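Local coordinates for aminotransferase (Paracoccus denitrificans, PDB 4GRX), which probably catalyses the pyridoxal phosphate-dependent transfer of amino groups from amines or omega-amino acids to keto acceptors, as a class III omega-aminotransferase, at residues S27-G30 / F31-M34; M71-G74 / F75-G79; A207-V210 / A211-R215; I254-I257 / L258-Y261; K347-D350 / V351-E355. All coordinates share one frame; numbering follows the deposited sequence.

Contact 1 of 5, residues S27-G30 / F31-M34. With DAV (delta-amino valeric acid), chain F.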
loop_
_atom_site.group_PDB
_atom_site.type_symbol
_atom_site.label_atom_id
_atom_site.label_comp_id
_atom_site.label_asym_id
_atom_site.label_seq_id
_atom_site.Cartn_x
_atom_site.Cartn_y
_atom_site.Cartn_z
ATOM N N SER A 27 -6.926 -4.338 18.875
ATOM C CA SER A 27 -6.666 -4.833 17.528
ATOM C C SER A 27 -7.920 -5.225 16.770
ATOM O O SER A 27 -8.857 -5.763 17.330
ATOM C CB SER A 27 -5.686 -6.016 17.562
ATOM O OG SER A 27 -4.410 -5.594 18.038
ATOM N N LEU A 28 -7.929 -4.919 15.484
ATOM C CA LEU A 28 -8.835 -5.571 14.578
ATOM C C LEU A 28 -7.943 -6.488 13.782
ATOM O O LEU A 28 -7.116 -6.023 12.993
ATOM C CB LEU A 28 -9.492 -4.553 13.667
ATOM C CG LEU A 28 -10.770 -5.063 13.017
ATOM C CD1 LEU A 28 -11.664 -3.874 12.760
ATOM C CD2 LEU A 28 -10.501 -5.804 11.714
ATOM N N TYR A 29 -8.084 -7.790 13.999
ATOM C CA TYR A 29 -7.147 -8.766 13.420
ATOM C C TYR A 29 -7.462 -9.046 11.957
ATOM O O TYR A 29 -8.627 -9.162 11.574
ATOM C CB TYR A 29 -7.200 -10.087 14.174
ATOM C CG TYR A 29 -6.849 -10.028 15.631
ATOM C CD1 TYR A 29 -5.593 -10.422 16.075
ATOM C CD2 TYR A 29 -7.780 -9.611 16.576
ATOM C CE1 TYR A 29 -5.269 -10.389 17.426
ATOM C CE2 TYR A 29 -7.463 -9.570 17.927
ATOM C CZ TYR A 29 -6.209 -9.968 18.345
ATOM O OH TYR A 29 -5.895 -9.935 19.680
ATOM N N GLY A 30 -6.417 -9.154 11.145
ATOM C CA GLY A 30 -6.569 -9.552 9.763
ATOM C C GLY A 30 -6.047 -10.955 9.555
ATOM O O GLY A 30 -4.970 -11.309 10.068
ATOM N N PHE A 31 -6.808 -11.744 8.789
ATOM C CA PHE A 31 -6.444 -13.121 8.447
ATOM C C PHE A 31 -6.075 -13.860 9.714
ATOM O O PHE A 31 -5.009 -14.454 9.809
ATOM C CB PHE A 31 -5.261 -13.163 7.485
ATOM C CG PHE A 31 -5.611 -12.842 6.058
ATOM C CD1 PHE A 31 -6.471 -13.658 5.332
ATOM C CD2 PHE A 31 -5.038 -11.738 5.421
ATOM C CE1 PHE A 31 -6.764 -13.361 4.010
ATOM C CE2 PHE A 31 -5.325 -11.447 4.093
ATOM C CZ PHE A 31 -6.186 -12.260 3.391
ATOM N N THR A 32 -6.958 -13.782 10.703
ATOM C CA THR A 32 -6.708 -14.387 11.988
ATOM C C THR A 32 -7.965 -15.176 12.353
ATOM O O THR A 32 -9.071 -14.618 12.357
ATOM C CB THR A 32 -6.356 -13.306 13.038
ATOM O OG1 THR A 32 -5.142 -12.636 12.650
ATOM C CG2 THR A 32 -6.182 -13.898 14.424
ATOM N N ASP A 33 -7.806 -16.477 12.610
ATOM C CA ASP A 33 -8.920 -17.277 13.084
ATOM C C ASP A 33 -9.312 -16.812 14.490
ATOM O O ASP A 33 -8.533 -16.933 15.440
ATOM C CB ASP A 33 -8.603 -18.774 13.066
ATOM C CG ASP A 33 -9.826 -19.631 13.400
ATOM O OD1 ASP A 33 -10.606 -19.951 12.467
ATOM O OD2 ASP A 33 -10.012 -19.987 14.591
ATOM N N MET A 34 -10.521 -16.272 14.605
ATOM C CA MET A 34 -10.963 -15.633 15.841
ATOM C C MET A 34 -11.271 -16.601 17.002
ATOM O O MET A 34 -10.931 -16.305 18.145
ATOM C CB MET A 34 -12.123 -14.663 15.565
ATOM C CG MET A 34 -11.744 -13.481 14.674
ATOM S SD MET A 34 -10.407 -12.442 15.321
ATOM C CE MET A 34 -11.118 -11.802 16.845
HETATM O OXT DAV F . -5.248 -16.510 2.199
HETATM O O DAV F . -5.298 -17.015 4.390
HETATM C CB DAV F . -2.972 -14.718 3.107
HETATM C CG DAV F . -1.486 -14.602 2.785
HETATM C CD DAV F . -1.120 -13.125 2.692
HETATM N N DAV F . -0.023 -12.913 1.741
HETATM C C DAV F . -4.730 -16.585 3.350
HETATM C C1 DAV F . -3.242 -16.178 3.497
HETATM O O HOH W 1 -9.418 -12.121 11.081
#
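Y29 and G30 arrive in extended conformation, F31 then bends the chain with left-handed helical torsions (phi 50°, psi 51°), and T32 is carried back beside Y29. CB of T32 lies 3.5 Å from CB of Y29, and the T32 methyl CG2 comes obliquely against the Y29 ring. With OG1 lying beside its own backbone N, the T32 hydroxyl reaches back and donates to the O of G30 over 2.9 Å; the donor stands above the carbonyl plane, 63° out of it. A water spans the bend too, giving a hydrogen bond to the O of Y29 (3.1 Å) and accepting one from the N of T32 (3.0 Å). M34 folds its bent chain toward the ring of Y29: its CE is 4.0 Å from Y29 CD2 and its SD 4.9 Å from the ring centroid, an oblique Met-aromatic contact. The phenol OH of Y29 is hydrogen-bonded to T42, while D33 caps helix 34-40 through S36 N. On the far side of the bend F31 turns its ring away from Y29 and lays one face against delta-amino valeric acid, whose CB sits 4.0 Å above the ring plane, over its centre. F97 of the second subunit meets F31 edge-to-face. The turn thus presents an aromatic wall of the ligand pocket, completed by Y162, Y177, K297 and L429, at the subunit interface.

Contact 2 of 5, residues M71-G74 / F75-G79; sequences MVAG and FDHKG
M71 and F75 both set CG beside their own backbone N (chi1 -46° and -59°), and a further bend of M71 at chi2 lays its chain across the side chain of F75 at about a right angle. The methylene does the closest touching: CG of M71 is 3.6 Å from CE1 of F75, with CB of M71 at 3.9 Å from the same ring carbon. The sulfur comes in obliquely as well, SD of M71 lying 5.0 Å from the centroid of the F75 ring in a Met-aromatic contact. What brings the two residues together is the type I beta turn from M71 to G74, closed by a hydrogen bond of 2.8 Å from N of G74 to O of M71, after which G74 takes a positive phi of 76° and sends the chain back past the turn. Farther along, H77 swings over A73: its CB lies 3.4 Å from the O of A73 and 4.1 Å from the CB of A73. ND1 of H77 is hydrogen-bonded to N of L80, so the side chain caps helix 78-90. D76 and F75 both bond to G50 in the turn between strands 43-49 and 52-55. The segment therefore leads from the loop after strand 60-63 into helix 78-90, with M71 and F75 packed on G93 of the second subunit.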
loop_
_atom_site.group_PDB
_atom_site.type_symbol
_atom_site.label_atom_id
_atom_site.label_comp_id
_atom_site.label_asym_id
_atom_site.label_seq_id
_atom_site.Cartn_x
_atom_site.Cartn_y
_atom_site.Cartn_z
ATOM N N MET A 71 10.689 -13.331 5.118
ATOM C CA MET A 71 11.901 -13.244 5.968
ATOM C C MET A 71 12.976 -14.289 5.604
ATOM O O MET A 71 13.493 -15.003 6.464
ATOM C CB MET A 71 11.549 -13.345 7.456
ATOM C CG MET A 71 10.376 -12.492 7.873
ATOM S SD MET A 71 10.904 -10.885 8.451
ATOM C CE MET A 71 9.390 -10.008 8.022
ATOM N N VAL A 72 13.321 -14.351 4.329
ATOM C CA VAL A 72 14.232 -15.374 3.817
ATOM C C VAL A 72 15.618 -15.366 4.469
ATOM O O VAL A 72 16.311 -16.382 4.468
ATOM C CB VAL A 72 14.362 -15.274 2.288
ATOM C CG1 VAL A 72 12.978 -15.377 1.652
ATOM C CG2 VAL A 72 15.051 -13.970 1.905
ATOM N N ALA A 73 16.007 -14.226 5.028
ATOM C CA ALA A 73 17.290 -14.129 5.695
ATOM C C ALA A 73 17.169 -14.260 7.219
ATOM O O ALA A 73 18.069 -13.880 7.963
ATOM C CB ALA A 73 17.982 -12.834 5.309
ATOM N N GLY A 74 16.046 -14.805 7.674
ATOM C CA GLY A 74 15.797 -14.951 9.099
ATOM C C GLY A 74 15.398 -13.667 9.806
ATOM O O GLY A 74 15.095 -12.653 9.177
ATOM N N PHE A 75 15.407 -13.716 11.131
ATOM C CA PHE A 75 14.865 -12.639 11.940
ATOM C C PHE A 75 15.920 -11.794 12.638
ATOM O O PHE A 75 15.583 -10.923 13.439
ATOM C CB PHE A 75 13.876 -13.216 12.951
ATOM C CG PHE A 75 12.731 -13.942 12.315
ATOM C CD1 PHE A 75 11.680 -13.237 11.752
ATOM C CD2 PHE A 75 12.715 -15.329 12.267
ATOM C CE1 PHE A 75 10.623 -13.902 11.152
ATOM C CE2 PHE A 75 11.657 -16.007 11.676
ATOM C CZ PHE A 75 10.608 -15.293 11.121
ATOM N N ASP A 76 17.194 -12.041 12.347
ATOM C CA ASP A 76 18.243 -11.200 12.919
ATOM C C ASP A 76 19.515 -11.108 12.078
ATOM O O ASP A 76 20.600 -10.947 12.627
ATOM C CB ASP A 76 18.545 -11.606 14.385
ATOM C CG ASP A 76 19.383 -12.882 14.502
ATOM O OD1 ASP A 76 19.248 -13.799 13.662
ATOM O OD2 ASP A 76 20.186 -12.973 15.462
ATOM N N HIS A 77 19.381 -11.186 10.757
ATOM C CA HIS A 77 20.532 -11.086 9.861
ATOM C C HIS A 77 21.310 -9.818 10.066
ATOM O O HIS A 77 20.816 -8.718 9.817
ATOM C CB HIS A 77 20.106 -11.199 8.415
ATOM C CG HIS A 77 21.251 -11.372 7.466
ATOM N ND1 HIS A 77 21.921 -10.332 6.948
ATOM C CD2 HIS A 77 21.846 -12.521 6.950
ATOM C CE1 HIS A 77 22.900 -10.787 6.141
ATOM N NE2 HIS A 77 22.852 -12.125 6.140
ATOM N N LYS A 78 22.558 -9.982 10.504
ATOM C CA LYS A 78 23.442 -8.867 10.873
ATOM C C LYS A 78 23.729 -7.881 9.741
ATOM O O LYS A 78 23.728 -6.669 9.965
ATOM C CB LYS A 78 24.757 -9.392 11.458
ATOM C CG LYS A 78 25.474 -8.397 12.359
ATOM C CD LYS A 78 26.916 -8.802 12.636
ATOM C CE LYS A 78 27.674 -7.662 13.291
ATOM N NZ LYS A 78 29.142 -7.798 13.076
ATOM N N GLY A 79 23.973 -8.405 8.540
ATOM C CA GLY A 79 24.298 -7.580 7.384
ATOM C C GLY A 79 23.142 -6.681 7.016
ATOM O O GLY A 79 23.322 -5.487 6.783
#

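Contact 3 of 5, residues A207-V210 / A211-R215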
loop_
_atom_site.group_PDB
_atom_site.type_symbol
_atom_site.label_atom_id
_atom_site.label_comp_id
_atom_site.label_asym_id
_atom_site.label_seq_id
_atom_site.Cartn_x
_atom_site.Cartn_y
_atom_site.Cartn_z
ATOM N N ALA A 207 -0.683 -33.700 -20.288
ATOM C CA ALA A 207 -0.620 -33.016 -21.602
ATOM C C ALA A 207 -2.009 -32.643 -22.141
ATOM O O ALA A 207 -2.204 -31.548 -22.698
ATOM C CB ALA A 207 0.129 -33.867 -22.613
ATOM N N GLN A 208 -2.965 -33.555 -21.966
ATOM C CA GLN A 208 -4.360 -33.306 -22.327
ATOM C C GLN A 208 -4.977 -32.226 -21.436
ATOM O O GLN A 208 -5.741 -31.388 -21.907
ATOM C CB GLN A 208 -5.182 -34.596 -22.251
ATOM C CG GLN A 208 -4.886 -35.623 -23.335
ATOM C CD GLN A 208 -5.436 -36.988 -22.991
ATOM O OE1 GLN A 208 -5.812 -37.252 -21.848
ATOM N NE2 GLN A 208 -5.474 -37.869 -23.973
ATOM N N PHE A 209 -4.624 -32.247 -20.157
ATOM C CA PHE A 209 -5.005 -31.200 -19.233
ATOM C C PHE A 209 -4.475 -29.828 -19.657
ATOM O O PHE A 209 -5.224 -28.847 -19.628
ATOM C CB PHE A 209 -4.521 -31.554 -17.826
ATOM C CG PHE A 209 -4.840 -30.516 -16.792
ATOM C CD1 PHE A 209 -6.152 -30.288 -16.393
ATOM C CD2 PHE A 209 -3.823 -29.767 -16.200
ATOM C CE1 PHE A 209 -6.446 -29.337 -15.421
ATOM C CE2 PHE A 209 -4.114 -28.806 -15.230
ATOM C CZ PHE A 209 -5.424 -28.601 -14.835
ATOM N N VAL A 210 -3.195 -29.753 -20.034
ATOM C CA VAL A 210 -2.594 -28.485 -20.458
ATOM C C VAL A 210 -3.222 -27.993 -21.757
ATOM O O VAL A 210 -3.465 -26.790 -21.922
ATOM C CB VAL A 210 -1.052 -28.549 -20.586
ATOM C CG1 VAL A 210 -0.517 -27.341 -21.359
ATOM C CG2 VAL A 210 -0.410 -28.624 -19.204
ATOM N N ALA A 211 -3.513 -28.923 -22.665
ATOM C CA ALA A 211 -4.209 -28.557 -23.896
ATOM C C ALA A 211 -5.635 -28.029 -23.633
ATOM O O ALA A 211 -6.073 -27.084 -24.303
ATOM C CB ALA A 211 -4.215 -29.709 -24.880
ATOM N N ARG A 212 -6.333 -28.601 -22.643
ATOM C CA ARG A 212 -7.676 -28.130 -22.283
ATOM C C ARG A 212 -7.629 -26.712 -21.750
ATOM O O ARG A 212 -8.502 -25.911 -22.074
ATOM C CB ARG A 212 -8.391 -29.056 -21.299
ATOM C CG ARG A 212 -9.707 -28.497 -20.763
ATOM C CD ARG A 212 -10.659 -29.557 -20.211
ATOM N NE ARG A 212 -10.095 -30.366 -19.114
ATOM C CZ ARG A 212 -10.070 -30.001 -17.829
ATOM N NH1 ARG A 212 -10.574 -28.830 -17.471
ATOM N NH2 ARG A 212 -9.532 -30.809 -16.904
ATOM N N LEU A 213 -6.612 -26.377 -20.959
ATOM C CA LEU A 213 -6.517 -24.989 -20.457
ATOM C C LEU A 213 -6.100 -23.988 -21.547
ATOM O O LEU A 213 -6.508 -22.830 -21.518
ATOM C CB LEU A 213 -5.595 -24.879 -19.236
ATOM C CG LEU A 213 -5.942 -25.668 -17.960
ATOM C CD1 LEU A 213 -4.857 -25.478 -16.913
ATOM C CD2 LEU A 213 -7.303 -25.310 -17.377
ATOM N N ALA A 214 -5.293 -24.433 -22.506
ATOM C CA ALA A 214 -4.907 -23.574 -23.618
ATOM C C ALA A 214 -6.181 -23.258 -24.404
ATOM O O ALA A 214 -6.448 -22.115 -24.782
ATOM C CB ALA A 214 -3.864 -24.271 -24.494
ATOM N N ARG A 215 -6.974 -24.303 -24.597
ATOM C CA ARG A 215 -8.243 -24.247 -25.288
ATOM C C ARG A 215 -9.228 -23.367 -24.523
ATOM O O ARG A 215 -9.914 -22.538 -25.123
ATOM C CB ARG A 215 -8.772 -25.670 -25.440
ATOM C CG ARG A 215 -9.931 -25.858 -26.397
ATOM C CD ARG A 215 -10.030 -27.314 -26.842
ATOM N NE ARG A 215 -10.168 -28.251 -25.724
ATOM C CZ ARG A 215 -9.346 -29.283 -25.488
ATOM N NH1 ARG A 215 -8.313 -29.531 -26.298
ATOM N NH2 ARG A 215 -9.563 -30.082 -24.446
#
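F209 spreads its ring between two side chains of the next helical turn, with L213 over one face and R212 at the edge. The L213 branch ending in CD1 reaches the far end of the ring, 3.8 Å from CZ of F209, and CG of L213 also lies on that face. R212 NH2 approaches in the plane of the ring, 3.5 Å from CD1 of F209, with guanidinium and ring planes 72° apart; this is an edge contact and not a cation-pi stack. The ring stands where it does because F209 CG is anti to the backbone N (chi1 179°), whereas the R212 chain bends at chi3 (58°) to fold its end back beside it. The same NH2 makes a salt bridge with E204 and a hydrogen bond to the O of Y199, partners that hold the guanidinium at the ring edge. Beneath these side chains the backbone is regular alpha helix: A211 N bonds to O of A207 and R212 N to O of Q208, both at 2.9 Å, followed by L213 N to O of F209 (3.1 Å) and A214 N to O of V210 (3.0 Å). Helix 206-224 lies against helix 250-260 through V210 and A214, both on A253, with A214 also on I257. L213 packs on Y250 of that helix and on T192 and P194 of the loop after strand 188-191.

Contact 4 of 5, residues I254-I257 / L258-Y261; sequences ILPI and LRKY
The hydrogen bonds between I254-I257 and L258-Y261 belong to the backbone of the last turns of helix 250-260. N of R259 bonds to O of L255 at 2.9 Å, N of K260 to O of P256 at 2.8 Å with a nearly straight N-H...O angle of 173°, and N of Y261 to O of I257 at 3.1 Å. The first of the series, from N of L258 to O of I254, is weak at 3.4 Å, next to the kink where P256 has no N-H to offer the preceding turn. Apolar contacts follow the same spacing. I254 turns its CG2 toward the CD1 branch of L258, 4.0 Å away. I257 and Y261 lie side by side and point the same way, the CG2 methyl of I257 being 3.7 Å from CE2 of Y261; O of I257 lies at the ring edge of Y261, close to its plane. Contacts of a charged group with carbon make the third kind. Bent at chi3 (-86°), R259 folds its end back along the helix, placing NH1 3.4 Å from CD2 of L255, with CB of L255 over one face of the guanidinium and CG of P256 oblique to it. Elsewhere, Y261 OH is hydrogen-bonded to E218. The chemistry is thus that of an amphipathic helix in a beta-alpha-beta unit: I254, L255 and L258 meet strands 229-234 and 265-268, and I254 and I257 meet helix 206-224, while the guanidinium of the exposed R259 lies over buried L255 and beside exposed P256, and its charge probably stays hydrated.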
loop_
_atom_site.group_PDB
_atom_site.type_symbol
_atom_site.label_atom_id
_atom_site.label_comp_id
_atom_site.label_asym_id
_atom_site.label_seq_id
_atom_site.Cartn_x
_atom_site.Cartn_y
_atom_site.Cartn_z
ATOM N N ILE A 254 0.325 -21.436 -22.989
ATOM C CA ILE A 254 -0.413 -20.219 -22.627
ATOM C C ILE A 254 0.101 -18.944 -23.297
ATOM O O ILE A 254 -0.701 -18.167 -23.816
ATOM C CB ILE A 254 -0.498 -20.044 -21.076
ATOM C CG1 ILE A 254 -1.586 -20.955 -20.504
ATOM C CG2 ILE A 254 -0.782 -18.603 -20.651
ATOM C CD1 ILE A 254 -2.998 -20.507 -20.798
ATOM N N LEU A 255 1.414 -18.731 -23.308
ATOM C CA LEU A 255 1.954 -17.468 -23.823
ATOM C C LEU A 255 1.704 -17.120 -25.285
ATOM O O LEU A 255 1.310 -15.983 -25.578
ATOM C CB LEU A 255 3.425 -17.289 -23.470
ATOM C CG LEU A 255 3.591 -16.297 -22.328
ATOM C CD1 LEU A 255 3.282 -16.979 -21.009
ATOM C CD2 LEU A 255 4.997 -15.748 -22.320
ATOM N N PRO A 256 1.917 -18.079 -26.212
ATOM C CA PRO A 256 1.673 -17.777 -27.631
ATOM C C PRO A 256 0.250 -17.282 -27.922
ATOM O O PRO A 256 0.076 -16.380 -28.742
ATOM C CB PRO A 256 1.930 -19.118 -28.314
ATOM C CG PRO A 256 2.959 -19.748 -27.442
ATOM C CD PRO A 256 2.463 -19.438 -26.058
ATOM N N ILE A 257 -0.745 -17.851 -27.233
ATOM C CA ILE A 257 -2.139 -17.425 -27.393
ATOM C C ILE A 257 -2.252 -15.960 -26.975
ATOM O O ILE A 257 -2.897 -15.162 -27.662
ATOM C CB ILE A 257 -3.108 -18.332 -26.594
ATOM C CG1 ILE A 257 -3.008 -19.788 -27.079
ATOM C CG2 ILE A 257 -4.550 -17.864 -26.726
ATOM C CD1 ILE A 257 -3.618 -20.807 -26.138
ATOM N N LEU A 258 -1.580 -15.597 -25.883
ATOM C CA LEU A 258 -1.616 -14.217 -25.414
ATOM C C LEU A 258 -0.887 -13.263 -26.359
ATOM O O LEU A 258 -1.331 -12.130 -26.550
ATOM C CB LEU A 258 -1.071 -14.092 -23.990
ATOM C CG LEU A 258 -1.779 -14.840 -22.867
ATOM C CD1 LEU A 258 -0.977 -14.672 -21.598
ATOM C CD2 LEU A 258 -3.197 -14.342 -22.652
ATOM N N ARG A 259 0.225 -13.712 -26.945
ATOM C CA ARG A 259 0.913 -12.919 -27.982
ATOM C C ARG A 259 0.019 -12.726 -29.214
ATOM O O ARG A 259 -0.162 -11.604 -29.682
ATOM C CB ARG A 259 2.290 -13.514 -28.349
ATOM C CG ARG A 259 3.318 -13.368 -27.226
ATOM C CD ARG A 259 4.767 -13.596 -27.665
ATOM N NE ARG A 259 5.177 -15.017 -27.650
ATOM C CZ ARG A 259 5.767 -15.641 -26.626
ATOM N NH1 ARG A 259 6.034 -14.995 -25.487
ATOM N NH2 ARG A 259 6.086 -16.927 -26.745
ATOM N N LYS A 260 -0.562 -13.818 -29.708
ATOM C CA LYS A 260 -1.506 -13.779 -30.831
ATOM C C LYS A 260 -2.619 -12.731 -30.672
ATOM O O LYS A 260 -2.901 -12.004 -31.607
ATOM C CB LYS A 260 -2.109 -15.165 -31.068
ATOM C CG LYS A 260 -3.012 -15.277 -32.282
ATOM C CD LYS A 260 -3.727 -16.619 -32.288
ATOM C CE LYS A 260 -4.818 -16.684 -33.345
ATOM N NZ LYS A 260 -5.317 -18.081 -33.508
ATOM N N TYR A 261 -3.232 -12.638 -29.495
ATOM C CA TYR A 261 -4.342 -11.711 -29.310
ATOM C C TYR A 261 -3.976 -10.362 -28.687
ATOM O O TYR A 261 -4.854 -9.614 -28.290
ATOM C CB TYR A 261 -5.471 -12.387 -28.529
ATOM C CG TYR A 261 -6.054 -13.604 -29.223
ATOM C CD1 TYR A 261 -6.995 -13.474 -30.252
ATOM C CD2 TYR A 261 -5.661 -14.884 -28.851
ATOM C CE1 TYR A 261 -7.526 -14.585 -30.884
ATOM C CE2 TYR A 261 -6.173 -16.001 -29.479
ATOM C CZ TYR A 261 -7.101 -15.848 -30.490
ATOM O OH TYR A 261 -7.600 -16.975 -31.087
#

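Contact 5 of 5, residues K347-D350 / V351-E355; sequences KAID and VVMNE
The C-terminal turns of helix 339-354 hold K347-D350 against V351-E355, with polar side chains linked along one flank. The backbone keeps the alpha-helical pattern, V351 N bonding to O of K347 at 2.8 Å and N354 N to O of D350 at 2.9 Å. D350 and N354 add a side-chain bond one turn apart: ND2 of N354 donates to OD1 of D350 over 2.8 Å, nearly straight at 164°. It reaches that oxygen on its anti side, 25° out of the carboxylate plane, while OD1 lies in the plane of the amide. K347 bends at chi2 and runs its chain over V351, CE of K347 standing 3.8 Å from the V351 methyl CG2. Its NZ ends in a salt bridge with OE2 of E355, at 3.5 Å, that ties the first residue beyond the helix back two turns. I349 and M353 point the same way from the other flank, with CG2 of I349 4.0 Å from SD of M353. They face helix 103-115, where both meet V115, while A348 and K347 rest on L80 of helix 78-90 and V351 and V352 pack on L357 and A358 of the following helix 357-375.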
loop_
_atom_site.group_PDB
_atom_site.type_symbol
_atom_site.label_atom_id
_atom_site.label_comp_id
_atom_site.label_asym_id
_atom_site.label_seq_id
_atom_site.Cartn_x
_atom_site.Cartn_y
_atom_site.Cartn_z
ATOM N N LYS A 347 20.856 -4.356 -0.525
ATOM C CA LYS A 347 21.451 -5.314 0.386
ATOM C C LYS A 347 20.776 -6.685 0.345
ATOM O O LYS A 347 21.464 -7.711 0.347
ATOM C CB LYS A 347 21.451 -4.785 1.815
ATOM C CG LYS A 347 22.281 -5.627 2.768
ATOM C CD LYS A 347 23.759 -5.517 2.447
ATOM C CE LYS A 347 24.538 -6.636 3.108
ATOM N NZ LYS A 347 25.970 -6.602 2.714
ATOM N N ALA A 348 19.445 -6.710 0.324
ATOM C CA ALA A 348 18.732 -7.993 0.282
ATOM C C ALA A 348 19.025 -8.773 -1.009
ATOM O O ALA A 348 19.307 -9.975 -0.966
ATOM C CB ALA A 348 17.231 -7.798 0.472
ATOM N N ILE A 349 18.956 -8.083 -2.147
ATOM C CA ILE A 349 19.321 -8.667 -3.439
ATOM C C ILE A 349 20.762 -9.216 -3.402
ATOM O O ILE A 349 21.017 -10.354 -3.811
ATOM C CB ILE A 349 19.083 -7.661 -4.599
ATOM C CG1 ILE A 349 17.568 -7.436 -4.766
ATOM C CG2 ILE A 349 19.718 -8.145 -5.907
ATOM C CD1 ILE A 349 17.173 -6.103 -5.352
ATOM N N ASP A 350 21.683 -8.422 -2.872
ATOM C CA ASP A 350 23.076 -8.849 -2.748
ATOM C C ASP A 350 23.203 -10.077 -1.839
ATOM O O ASP A 350 23.855 -11.053 -2.213
ATOM C CB ASP A 350 23.972 -7.706 -2.256
ATOM C CG ASP A 350 25.459 -8.005 -2.426
ATOM O OD1 ASP A 350 25.811 -8.998 -3.106
ATOM O OD2 ASP A 350 26.290 -7.238 -1.884
ATOM N N VAL A 351 22.575 -10.035 -0.663
ATOM C CA VAL A 351 22.633 -11.151 0.294
ATOM C C VAL A 351 22.135 -12.469 -0.317
ATOM O O VAL A 351 22.807 -13.501 -0.213
ATOM C CB VAL A 351 21.872 -10.831 1.606
ATOM C CG1 VAL A 351 21.560 -12.102 2.391
ATOM C CG2 VAL A 351 22.671 -9.859 2.465
ATOM N N VAL A 352 20.974 -12.420 -0.960
ATOM C CA VAL A 352 20.351 -13.605 -1.539
ATOM C C VAL A 352 21.232 -14.225 -2.643
ATOM O O VAL A 352 21.610 -15.401 -2.572
ATOM C CB VAL A 352 18.908 -13.299 -2.044
ATOM C CG1 VAL A 352 18.311 -14.479 -2.791
ATOM C CG2 VAL A 352 17.998 -12.924 -0.886
ATOM N N MET A 353 21.603 -13.423 -3.633
ATOM C CA MET A 353 22.279 -13.944 -4.817
ATOM C C MET A 353 23.790 -14.147 -4.678
ATOM O O MET A 353 24.379 -14.923 -5.434
ATOM C CB MET A 353 21.995 -13.026 -6.005
ATOM C CG MET A 353 20.528 -12.884 -6.375
ATOM S SD MET A 353 20.299 -11.677 -7.696
ATOM C CE MET A 353 21.181 -12.454 -9.049
ATOM N N ASN A 354 24.426 -13.453 -3.737
ATOM C CA ASN A 354 25.898 -13.463 -3.659
ATOM C C ASN A 354 26.505 -13.914 -2.334
ATOM O O ASN A 354 27.723 -14.123 -2.244
ATOM C CB ASN A 354 26.474 -12.098 -4.054
ATOM C CG ASN A 354 26.027 -11.649 -5.436
ATOM O OD1 ASN A 354 26.132 -12.391 -6.414
ATOM N ND2 ASN A 354 25.521 -10.425 -5.518
ATOM N N GLU A 355 25.670 -14.042 -1.307
ATOM C CA GLU A 355 26.126 -14.526 -0.009
ATOM C C GLU A 355 25.474 -15.857 0.317
ATOM O O GLU A 355 25.303 -16.192 1.487
ATOM C CB GLU A 355 25.875 -13.513 1.113
ATOM C CG GLU A 355 26.682 -12.230 1.002
ATOM C CD GLU A 355 26.360 -11.207 2.087
ATOM O OE1 GLU A 355 25.968 -11.611 3.210
ATOM O OE2 GLU A 355 26.497 -9.985 1.815
#

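All five contacts are local and follow one another in series; none nests in or crosses another. Contact 1 closes the bend between helices 19-26 and 34-40, and contact 2 the turn leading into helix 78-90; their centres are 26 Å apart, and both touch the second subunit. Contacts 3 and 4 join successive turns within helices 206-224 and 250-260, which pack together; the centres of the two contacts are about 14 Å apart, on the opposite side of the chain's centre from contact 2. Contact 5, at the end of helix 339-354, returns to contact 2: H77 meets V351 and V72 meets V352, joining the far later helix to the turn before helix 78-90.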